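PDB 3VQI: Atg5 from Kluyveromyces marxianus, which takes part in autophagic vesicle formation and cytoplasm-to-vacuole transport, and is required for selective autophagic degradation of the nucleus. Local coordinates for residues M42-Y47 / L92-N97; P53-K58 / L117-G122; H145-A150 / E170-S175. One frame throughout, in Å; residues are numbered along the deposited sequence.

Contact 1 of 3, residues M42-Y47 / L92-N97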
loop_
_atom_site.group_PDB
_atom_site.type_symbol
_atom_site.label_atom_id
_atom_site.label_comp_id
_atom_site.label_asym_id
_atom_site.label_seq_id
_atom_site.Cartn_x
_atom_site.Cartn_y
_atom_site.Cartn_z
ATOM N N MET A 42 4.149 8.291 8.076
ATOM C CA MET A 42 3.041 7.666 7.357
ATOM C C MET A 42 2.819 6.245 7.845
ATOM O O MET A 42 3.766 5.537 8.208
ATOM C CB MET A 42 3.317 7.611 5.858
ATOM C CG MET A 42 3.293 8.942 5.141
ATOM S SD MET A 42 3.585 8.698 3.387
ATOM C CE MET A 42 3.656 10.419 2.816
ATOM N N LEU A 43 1.563 5.824 7.863
ATOM C CA LEU A 43 1.266 4.475 8.282
ATOM C C LEU A 43 1.613 3.550 7.124
ATOM O O LEU A 43 1.324 3.862 5.976
ATOM C CB LEU A 43 -0.204 4.361 8.646
ATOM C CG LEU A 43 -0.536 5.080 9.954
ATOM C CD1 LEU A 43 -2.039 5.160 10.129
ATOM C CD2 LEU A 43 0.119 4.345 11.117
ATOM N N ARG A 44 2.259 2.428 7.426
ATOM C CA ARG A 44 2.633 1.476 6.397
ATOM C C ARG A 44 1.409 0.955 5.675
ATOM O O ARG A 44 1.405 0.817 4.459
ATOM C CB ARG A 44 3.417 0.311 7.005
ATOM C CG ARG A 44 4.908 0.592 7.119
ATOM C CD ARG A 44 5.683 -0.504 7.839
ATOM N NE ARG A 44 7.048 -0.531 7.332
ATOM C CZ ARG A 44 7.400 -1.133 6.198
ATOM N NH1 ARG A 44 6.485 -1.774 5.474
ATOM N NH2 ARG A 44 8.649 -1.043 5.761
ATOM N N ASP A 45 0.361 0.672 6.431
ATOM C CA ASP A 45 -0.855 0.169 5.838
ATOM C C ASP A 45 -1.886 1.266 5.710
ATOM O O ASP A 45 -2.904 1.282 6.404
ATOM C CB ASP A 45 -1.401 -0.993 6.660
ATOM C CG ASP A 45 -1.239 -2.316 5.950
ATOM O OD1 ASP A 45 -1.721 -2.427 4.805
ATOM O OD2 ASP A 45 -0.631 -3.241 6.527
ATOM N N ALA A 46 -1.593 2.186 4.805
ATOM C CA ALA A 46 -2.439 3.325 4.497
ATOM C C ALA A 46 -2.099 3.605 3.046
ATOM O O ALA A 46 -1.283 2.899 2.457
ATOM C CB ALA A 46 -2.056 4.508 5.359
ATOM N N TYR A 47 -2.709 4.629 2.467
ATOM C CA TYR A 47 -2.426 4.965 1.082
ATOM C C TYR A 47 -1.770 6.338 0.972
ATOM O O TYR A 47 -2.158 7.267 1.691
ATOM C CB TYR A 47 -3.719 4.934 0.274
ATOM C CG TYR A 47 -4.203 3.538 -0.013
ATOM C CD1 TYR A 47 -3.553 2.744 -0.952
ATOM C CD2 TYR A 47 -5.322 3.015 0.636
ATOM C CE1 TYR A 47 -4.002 1.463 -1.249
ATOM C CE2 TYR A 47 -5.785 1.728 0.345
ATOM C CZ TYR A 47 -5.118 0.959 -0.602
ATOM O OH TYR A 47 -5.564 -0.295 -0.914
ATOM N N LEU A 92 5.206 0.072 -0.951
ATOM C CA LEU A 92 5.995 0.872 -1.873
ATOM C C LEU A 92 7.347 1.165 -1.259
ATOM O O LEU A 92 8.376 1.101 -1.930
ATOM C CB LEU A 92 5.247 2.166 -2.199
ATOM C CG LEU A 92 3.917 1.880 -2.904
ATOM C CD1 LEU A 92 3.018 3.119 -2.918
ATOM C CD2 LEU A 92 4.214 1.380 -4.319
ATOM N N PHE A 93 7.337 1.484 0.031
ATOM C CA PHE A 93 8.571 1.761 0.757
ATOM C C PHE A 93 9.498 0.541 0.656
ATOM O O PHE A 93 10.684 0.667 0.344
ATOM C CB PHE A 93 8.262 2.037 2.227
ATOM C CG PHE A 93 9.476 2.293 3.061
ATOM C CD1 PHE A 93 10.076 3.547 3.073
ATOM C CD2 PHE A 93 10.038 1.273 3.820
ATOM C CE1 PHE A 93 11.222 3.788 3.829
ATOM C CE2 PHE A 93 11.184 1.499 4.583
ATOM C CZ PHE A 93 11.779 2.761 4.587
ATOM N N ASP A 94 8.947 -0.638 0.927
ATOM C CA ASP A 94 9.723 -1.866 0.865
ATOM C C ASP A 94 10.276 -2.102 -0.531
ATOM O O ASP A 94 11.377 -2.598 -0.690
ATOM C CB ASP A 94 8.857 -3.073 1.256
ATOM C CG ASP A 94 8.528 -3.110 2.738
ATOM O OD1 ASP A 94 9.117 -2.320 3.504
ATOM O OD2 ASP A 94 7.685 -3.942 3.136
ATOM N N LEU A 95 9.499 -1.730 -1.536
ATOM C CA LEU A 95 9.870 -1.942 -2.922
ATOM C C LEU A 95 10.853 -0.950 -3.538
ATOM O O LEU A 95 11.730 -1.352 -4.301
ATOM C CB LEU A 95 8.601 -1.968 -3.780
ATOM C CG LEU A 95 8.767 -2.008 -5.303
ATOM C CD1 LEU A 95 9.171 -3.401 -5.720
ATOM C CD2 LEU A 95 7.462 -1.629 -5.988
ATOM N N LEU A 96 10.719 0.332 -3.206
ATOM C CA LEU A 96 11.556 1.354 -3.819
ATOM C C LEU A 96 12.712 1.961 -3.028
ATOM O O LEU A 96 13.720 2.365 -3.622
ATOM C CB LEU A 96 10.670 2.500 -4.313
ATOM C CG LEU A 96 9.421 2.117 -5.112
ATOM C CD1 LEU A 96 8.478 3.307 -5.130
ATOM C CD2 LEU A 96 9.779 1.659 -6.520
ATOM N N ASN A 97 12.596 2.023 -1.708
ATOM C CA ASN A 97 13.652 2.659 -0.921
ATOM C C ASN A 97 15.039 2.022 -0.910
ATOM O O ASN A 97 15.186 0.799 -0.975
ATOM C CB ASN A 97 13.193 2.849 0.519
ATOM C CG ASN A 97 14.135 3.736 1.301
ATOM O OD1 ASN A 97 14.263 4.932 1.014
ATOM N ND2 ASN A 97 14.815 3.153 2.289
#
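Arg44 reaches from the turn that follows strand 37-43 to Asp94 on helix 89-96, a salt bridge within UblA, the first of the two ubiquitin-fold domains of Atg5. The tight part of the contact is one bond: Arg44 NH2 donates to Asp94 OD1 at 2.6 Å, nearly straight at 171°. The acceptor lies almost exactly in the guanidinium plane, and Arg44 NH2 meets Asp94 OD1 on its syn side, somewhat out of the carboxylate plane. The rest of the pairing is loose. The two planar groups are turned 37° apart, and the pairing is uneven; across the contact Arg44 NH1 makes two weak bonds, the straighter to Asp94 OD2 at 3.4 Å. That oxygen also accepts a weak hydrogen bond from the backbone of Gly246.

Phe93 comes in obliquely, its CD2 3.3 Å from Arg44 NH2, with ring and guanidinium planes almost perpendicular. Its CG stands anti to the backbone N (chi1 178°), and the ring also touches Ile16 of strand 15-22 and meets Trp115 of strand 114-121 edge-to-face. Arg44 itself is buried, whereas Phe93 and Asp94 are partly exposed, so the helix side is the more open one. The arginine bridges a wide backbone separation, 8.2 Å between Arg44 CA and Phe93 CA, with its chain extended from CG to NE.

Contact 2 of 3, residues P53-K58 / L117-G122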
loop_
_atom_site.group_PDB
_atom_site.type_symbol
_atom_site.label_atom_id
_atom_site.label_comp_id
_atom_site.label_asym_id
_atom_site.label_seq_id
_atom_site.Cartn_x
_atom_site.Cartn_y
_atom_site.Cartn_z
ATOM N N PRO A 53 -3.294 15.863 0.228
ATOM C CA PRO A 53 -3.683 17.234 0.596
ATOM C C PRO A 53 -2.918 17.883 1.744
ATOM O O PRO A 53 -2.720 19.096 1.765
ATOM C CB PRO A 53 -5.184 17.113 0.894
ATOM C CG PRO A 53 -5.396 15.651 1.139
ATOM C CD PRO A 53 -4.481 14.997 0.152
ATOM N N THR A 54 -2.502 17.078 2.708
ATOM C CA THR A 54 -1.755 17.589 3.848
ATOM C C THR A 54 -0.417 18.088 3.330
ATOM O O THR A 54 0.025 19.187 3.664
ATOM C CB THR A 54 -1.500 16.478 4.874
ATOM O OG1 THR A 54 -2.731 15.802 5.149
ATOM C CG2 THR A 54 -0.913 17.047 6.160
ATOM N N VAL A 55 0.227 17.266 2.508
ATOM C CA VAL A 55 1.516 17.628 1.938
ATOM C C VAL A 55 1.364 18.859 1.055
ATOM O O VAL A 55 2.177 19.783 1.113
ATOM C CB VAL A 55 2.100 16.450 1.161
ATOM C CG1 VAL A 55 3.241 16.890 0.268
ATOM C CG2 VAL A 55 2.606 15.441 2.148
ATOM N N VAL A 56 0.307 18.899 0.258
ATOM C CA VAL A 56 0.096 20.052 -0.591
ATOM C C VAL A 56 -0.063 21.305 0.266
ATOM O O VAL A 56 0.555 22.325 -0.009
ATOM C CB VAL A 56 -1.131 19.861 -1.485
ATOM C CG1 VAL A 56 -1.544 21.188 -2.091
ATOM C CG2 VAL A 56 -0.803 18.853 -2.591
ATOM N N ARG A 57 -0.878 21.215 1.313
ATOM C CA ARG A 57 -1.117 22.340 2.219
ATOM C C ARG A 57 0.198 22.868 2.801
ATOM O O ARG A 57 0.518 24.045 2.676
ATOM C CB ARG A 57 -2.031 21.905 3.378
ATOM C CG ARG A 57 -2.601 23.056 4.244
ATOM C CD ARG A 57 -2.755 22.707 5.751
ATOM N NE ARG A 57 -3.068 21.300 6.046
ATOM C CZ ARG A 57 -4.094 20.620 5.539
ATOM N NH1 ARG A 57 -4.932 21.199 4.695
ATOM N NH2 ARG A 57 -4.287 19.354 5.878
ATOM N N LYS A 58 0.962 21.990 3.436
ATOM C CA LYS A 58 2.210 22.404 4.056
ATOM C C LYS A 58 3.203 23.077 3.125
ATOM O O LYS A 58 4.018 23.887 3.575
ATOM C CB LYS A 58 2.920 21.221 4.707
ATOM C CG LYS A 58 2.287 20.688 5.966
ATOM C CD LYS A 58 3.281 19.787 6.696
ATOM C CE LYS A 58 2.589 18.774 7.601
ATOM N NZ LYS A 58 2.664 19.125 9.046
ATOM N N LEU A 117 10.518 11.667 -1.163
ATOM C CA LEU A 117 9.619 11.707 -2.310
ATOM C C LEU A 117 9.508 13.135 -2.806
ATOM O O LEU A 117 9.621 14.080 -2.018
ATOM C CB LEU A 117 8.215 11.227 -1.908
ATOM C CG LEU A 117 8.110 9.786 -1.395
ATOM C CD1 LEU A 117 6.666 9.473 -1.014
ATOM C CD2 LEU A 117 8.602 8.828 -2.469
ATOM N N GLN A 118 9.299 13.312 -4.105
ATOM C CA GLN A 118 9.130 14.670 -4.591
ATOM C C GLN A 118 7.630 14.838 -4.846
ATOM O O GLN A 118 6.946 13.893 -5.242
ATOM C CB GLN A 118 9.919 14.943 -5.891
ATOM C CG GLN A 118 11.165 14.084 -6.166
ATOM C CD GLN A 118 12.120 13.957 -4.992
ATOM O OE1 GLN A 118 12.475 14.948 -4.346
ATOM N NE2 GLN A 118 12.555 12.724 -4.715
ATOM N N LEU A 119 7.112 16.029 -4.587
ATOM C CA LEU A 119 5.703 16.292 -4.826
ATOM C C LEU A 119 5.680 16.975 -6.185
ATOM O O LEU A 119 6.303 18.017 -6.367
ATOM C CB LEU A 119 5.128 17.207 -3.727
ATOM C CG LEU A 119 3.720 17.757 -3.986
ATOM C CD1 LEU A 119 2.716 16.619 -3.894
ATOM C CD2 LEU A 119 3.393 18.849 -2.989
ATOM N N CYS A 120 4.977 16.383 -7.139
ATOM C CA CYS A 120 4.918 16.931 -8.480
ATOM C C CYS A 120 3.501 17.283 -8.915
ATOM O O CYS A 120 2.532 16.763 -8.370
ATOM C CB CYS A 120 5.501 15.916 -9.464
ATOM S SG CYS A 120 6.975 15.065 -8.873
ATOM N N HIS A 121 3.396 18.161 -9.909
ATOM C CA HIS A 121 2.103 18.574 -10.454
ATOM C C HIS A 121 2.288 18.843 -11.933
ATOM O O HIS A 121 3.272 19.457 -12.325
ATOM C CB HIS A 121 1.607 19.855 -9.785
ATOM C CG HIS A 121 0.296 20.343 -10.321
ATOM N ND1 HIS A 121 -0.912 20.050 -9.722
ATOM C CD2 HIS A 121 0.002 21.083 -11.415
ATOM C CE1 HIS A 121 -1.893 20.589 -10.423
ATOM N NE2 HIS A 121 -1.365 21.221 -11.456
ATOM N N GLY A 122 1.355 18.387 -12.756
ATOM C CA GLY A 122 1.481 18.612 -14.184
ATOM C C GLY A 122 0.195 18.367 -14.944
ATOM O O GLY A 122 -0.740 17.787 -14.408
#
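Leu119, on strand 114-121, pushes one methyl, CD2, against two consecutive valines of helix 48-59. The contact joins the helix to the face of the beta-sheet in UblA, the helix-on-sheet packing by which a ubiquitin fold builds its hydrophobic core. All three residues are buried.

The interactions across the two segments are apolar. The closer is between Val55 CG1 and Leu119 CD2, 3.8 Å apart; the two side chains run past one another in opposite directions, so they meet alongside rather than end on. In Val55, CG1 is the branch anti to the backbone N (chi1 165°), and this rotation presents it to the leucine. Val56 CG2 lies farther from Leu119 CD2, at 4.2 Å. Leu119 CD2 therefore faces a neighbouring pair of valine branches on one helical turn. Leucine CG is likewise anti to its own backbone N (chi1 170°), carrying the branched end off the strand toward the helix. At the nearest point, Val56 CA and Leu119 CA are still 8.0 Å apart, and the side chains reach across that interval.

The polar bonds hold each backbone separately. Within the helix, Arg57 N donates to Pro53 O at 2.8 Å and Lys58 N to Thr54 O at 3.0 Å, continuing the helix beyond the kink at Pro53 and Thr54. The strand is held by its sheet neighbours instead, with Leu119 bonded through its backbone to Val21 and Ser23.

Around this centre, Val20 of strand 15-22 touches both Val55 and Leu119, and Trp74 of strand 74-78 touches both Val56 and Leu119. Ile40 of strand 37-43 meets Val55, so helix 48-59 packs against residues of four strands of the sheet.

Contact 3 of 3, residues H145-A150 / E170-S175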
loop_
_atom_site.group_PDB
_atom_site.type_symbol
_atom_site.label_atom_id
_atom_site.label_comp_id
_atom_site.label_asym_id
_atom_site.label_seq_id
_atom_site.Cartn_x
_atom_site.Cartn_y
_atom_site.Cartn_z
ATOM N N HIS A 145 -12.980 -2.626 -4.130
ATOM C CA HIS A 145 -12.838 -3.621 -5.186
ATOM C C HIS A 145 -11.636 -4.537 -4.983
ATOM O O HIS A 145 -11.607 -5.654 -5.481
ATOM C CB HIS A 145 -12.783 -2.930 -6.555
ATOM C CG HIS A 145 -13.998 -2.098 -6.857
ATOM N ND1 HIS A 145 -15.275 -2.488 -6.503
ATOM C CD2 HIS A 145 -14.133 -0.907 -7.490
ATOM C CE1 HIS A 145 -16.142 -1.573 -6.903
ATOM N NE2 HIS A 145 -15.477 -0.603 -7.505
ATOM N N GLN A 146 -10.650 -4.084 -4.231
ATOM C CA GLN A 146 -9.504 -4.930 -3.972
ATOM C C GLN A 146 -9.971 -6.056 -3.055
ATOM O O GLN A 146 -9.614 -7.216 -3.247
ATOM C CB GLN A 146 -8.388 -4.133 -3.299
ATOM C CG GLN A 146 -7.033 -4.341 -3.930
ATOM C CD GLN A 146 -7.031 -3.970 -5.402
ATOM O OE1 GLN A 146 -6.479 -4.686 -6.233
ATOM N NE2 GLN A 146 -7.650 -2.848 -5.730
ATOM N N TRP A 147 -10.773 -5.713 -2.048
ATOM C CA TRP A 147 -11.280 -6.718 -1.116
ATOM C C TRP A 147 -12.300 -7.598 -1.811
ATOM O O TRP A 147 -12.351 -8.808 -1.599
ATOM C CB TRP A 147 -11.920 -6.057 0.109
ATOM C CG TRP A 147 -10.965 -5.950 1.238
ATOM C CD1 TRP A 147 -10.294 -4.839 1.639
ATOM C CD2 TRP A 147 -10.493 -7.026 2.057
ATOM N NE1 TRP A 147 -9.424 -5.153 2.653
ATOM C CE2 TRP A 147 -9.526 -6.491 2.933
ATOM C CE3 TRP A 147 -10.795 -8.395 2.137
ATOM C CZ2 TRP A 147 -8.850 -7.275 3.884
ATOM C CZ3 TRP A 147 -10.125 -9.178 3.084
ATOM C CH2 TRP A 147 -9.162 -8.611 3.945
ATOM N N LYS A 148 -13.110 -6.968 -2.648
ATOM C CA LYS A 148 -14.122 -7.670 -3.401
ATOM C C LYS A 148 -13.388 -8.721 -4.216
ATOM O O LYS A 148 -13.994 -9.677 -4.690
ATOM C CB LYS A 148 -14.845 -6.684 -4.325
ATOM C CG LYS A 148 -16.158 -7.182 -4.927
ATOM C CD LYS A 148 -16.965 -5.998 -5.472
ATOM C CE LYS A 148 -18.365 -6.398 -5.926
ATOM N NZ LYS A 148 -19.176 -5.188 -6.262
ATOM N N GLN A 149 -12.077 -8.534 -4.359
ATOM C CA GLN A 149 -11.220 -9.440 -5.122
ATOM C C GLN A 149 -10.508 -10.451 -4.240
ATOM O O GLN A 149 -10.559 -11.646 -4.498
ATOM C CB GLN A 149 -10.180 -8.639 -5.913
ATOM C CG GLN A 149 -9.288 -9.478 -6.822
ATOM C CD GLN A 149 -8.415 -8.633 -7.753
ATOM O OE1 GLN A 149 -8.900 -7.703 -8.407
ATOM N NE2 GLN A 149 -7.127 -8.965 -7.824
ATOM N N ALA A 150 -9.825 -9.976 -3.208
ATOM C CA ALA A 150 -9.116 -10.878 -2.308
ATOM C C ALA A 150 -10.111 -11.880 -1.719
ATOM O O ALA A 150 -9.734 -12.929 -1.196
ATOM C CB ALA A 150 -8.444 -10.085 -1.196
ATOM N N GLU A 170 -18.906 0.117 5.754
ATOM C CA GLU A 170 -18.559 1.538 5.956
ATOM C C GLU A 170 -17.716 1.613 7.199
ATOM O O GLU A 170 -16.820 2.415 7.297
ATOM C CB GLU A 170 -19.835 2.373 6.167
ATOM C CG GLU A 170 -19.688 3.915 6.066
ATOM C CD GLU A 170 -19.059 4.351 4.747
ATOM O OE1 GLU A 170 -19.223 3.609 3.749
ATOM O OE2 GLU A 170 -18.402 5.424 4.690
ATOM N N ASN A 171 -18.060 0.778 8.166
ATOM C CA ASN A 171 -17.345 0.698 9.429
ATOM C C ASN A 171 -15.979 0.070 9.120
ATOM O O ASN A 171 -14.983 0.357 9.786
ATOM C CB ASN A 171 -18.119 -0.191 10.427
ATOM C CG ASN A 171 -17.639 -0.019 11.832
ATOM O OD1 ASN A 171 -18.019 -0.763 12.729
ATOM N ND2 ASN A 171 -16.799 0.989 12.041
ATOM N N PHE A 172 -15.947 -0.805 8.115
ATOM C CA PHE A 172 -14.711 -1.486 7.696
ATOM C C PHE A 172 -13.759 -0.419 7.160
ATOM O O PHE A 172 -12.587 -0.368 7.524
ATOM C CB PHE A 172 -15.039 -2.521 6.606
ATOM C CG PHE A 172 -13.915 -3.470 6.290
ATOM C CD1 PHE A 172 -13.042 -3.899 7.281
ATOM C CD2 PHE A 172 -13.775 -3.987 5.005
ATOM C CE1 PHE A 172 -12.041 -4.823 7.002
ATOM C CE2 PHE A 172 -12.772 -4.917 4.714
ATOM C CZ PHE A 172 -11.908 -5.338 5.718
ATOM N N TRP A 173 -14.292 0.446 6.305
ATOM C CA TRP A 173 -13.523 1.538 5.727
ATOM C C TRP A 173 -13.015 2.431 6.853
ATOM O O TRP A 173 -11.804 2.613 7.024
ATOM C CB TRP A 173 -14.406 2.349 4.776
ATOM C CG TRP A 173 -13.780 3.623 4.255
ATOM C CD1 TRP A 173 -14.298 4.887 4.348
ATOM C CD2 TRP A 173 -12.554 3.748 3.518
ATOM N NE1 TRP A 173 -13.474 5.789 3.713
ATOM C CE2 TRP A 173 -12.396 5.117 3.194
ATOM C CE3 TRP A 173 -11.574 2.836 3.098
ATOM C CZ2 TRP A 173 -11.303 5.598 2.470
ATOM C CZ3 TRP A 173 -10.481 3.313 2.374
ATOM C CH2 TRP A 173 -10.359 4.687 2.068
ATOM N N VAL A 174 -13.950 2.967 7.632
ATOM C CA VAL A 174 -13.627 3.850 8.740
ATOM C C VAL A 174 -12.514 3.327 9.650
ATOM O O VAL A 174 -11.696 4.109 10.136
ATOM C CB VAL A 174 -14.891 4.155 9.585
ATOM C CG1 VAL A 174 -14.508 4.814 10.896
ATOM C CG2 VAL A 174 -15.813 5.083 8.809
ATOM N N SER A 175 -12.467 2.014 9.868
ATOM C CA SER A 175 -11.441 1.430 10.733
ATOM C C SER A 175 -10.037 1.793 10.253
ATOM O O SER A 175 -9.123 2.013 11.057
ATOM C CB SER A 175 -11.571 -0.087 10.762
ATOM O OG SER A 175 -11.065 -0.651 9.562
#
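Trp147 and Phe172 mark the nearest approach of two helical segments whose backbones stay well apart, 10.8 Å between Trp147 CA and Phe172 CA. Residues 145-150 lie within helix 135-155 and residues 170-175 within helix 166-178. Helical backbone bonds include Ala150 N to Gln146 O at 2.8 Å and Val174 N to Glu170 O at 2.9 Å. Ser175 OG adds a side-chain bond to the carbonyl of Phe172, donating to Phe172 O at 2.6 Å and tying the serine back to the preceding turn.

Large aromatic side chains span the gap in a T-shaped (edge-to-face) stack. Phe172 brings its CE2-CZ edge over one face of the indole, with the five-membered ring of Trp147 and the ring of Phe172 centred 5.0 Å apart and their planes at 63°. The closest atoms are Trp147 CE2 and Phe172 CZ, 3.8 Å apart, while Phe172 CE2 lies over the pyrrole side near Trp147 CD1 and NE1. Phe172 CG is anti to its backbone N (chi1 -168°), which sends the ring out from its helix to the tryptophan. The indole nitrogen Trp147 NE1 is hydrogen-bonded to Ile265 O.

Replacing Trp147 by an alanine would probably leave the edge of Phe172 without its aromatic face and deprive the Ile265 carbonyl of its indole donor.

Trp143 meets both rings and Phe184 meets Phe172, so this pair belongs to an aromatic cluster between helices, part of the core of the alpha-helical bundle region of Atg5.

From the N terminus, the end of strand 37-43 with the turn after it, then helix 48-59, supply the first segments of contacts 1 and 2, and helix 89-96 and strand 114-121 supply the second segments in the same order. Contact 1 closes a loop of 44 intervening residues and contact 2 one of 58; the two loops cross. Within UblA, contact 1 ties that turn to helix 89-96 and contact 2 ties helix 48-59 to strand 114-121, with centres about 17 Å apart. Contact 3 opens only after both have closed and spans 19 residues, joining helices 135-155 and 166-178 in the helical bundle. Its centre is about 19 Å from that of contact 1.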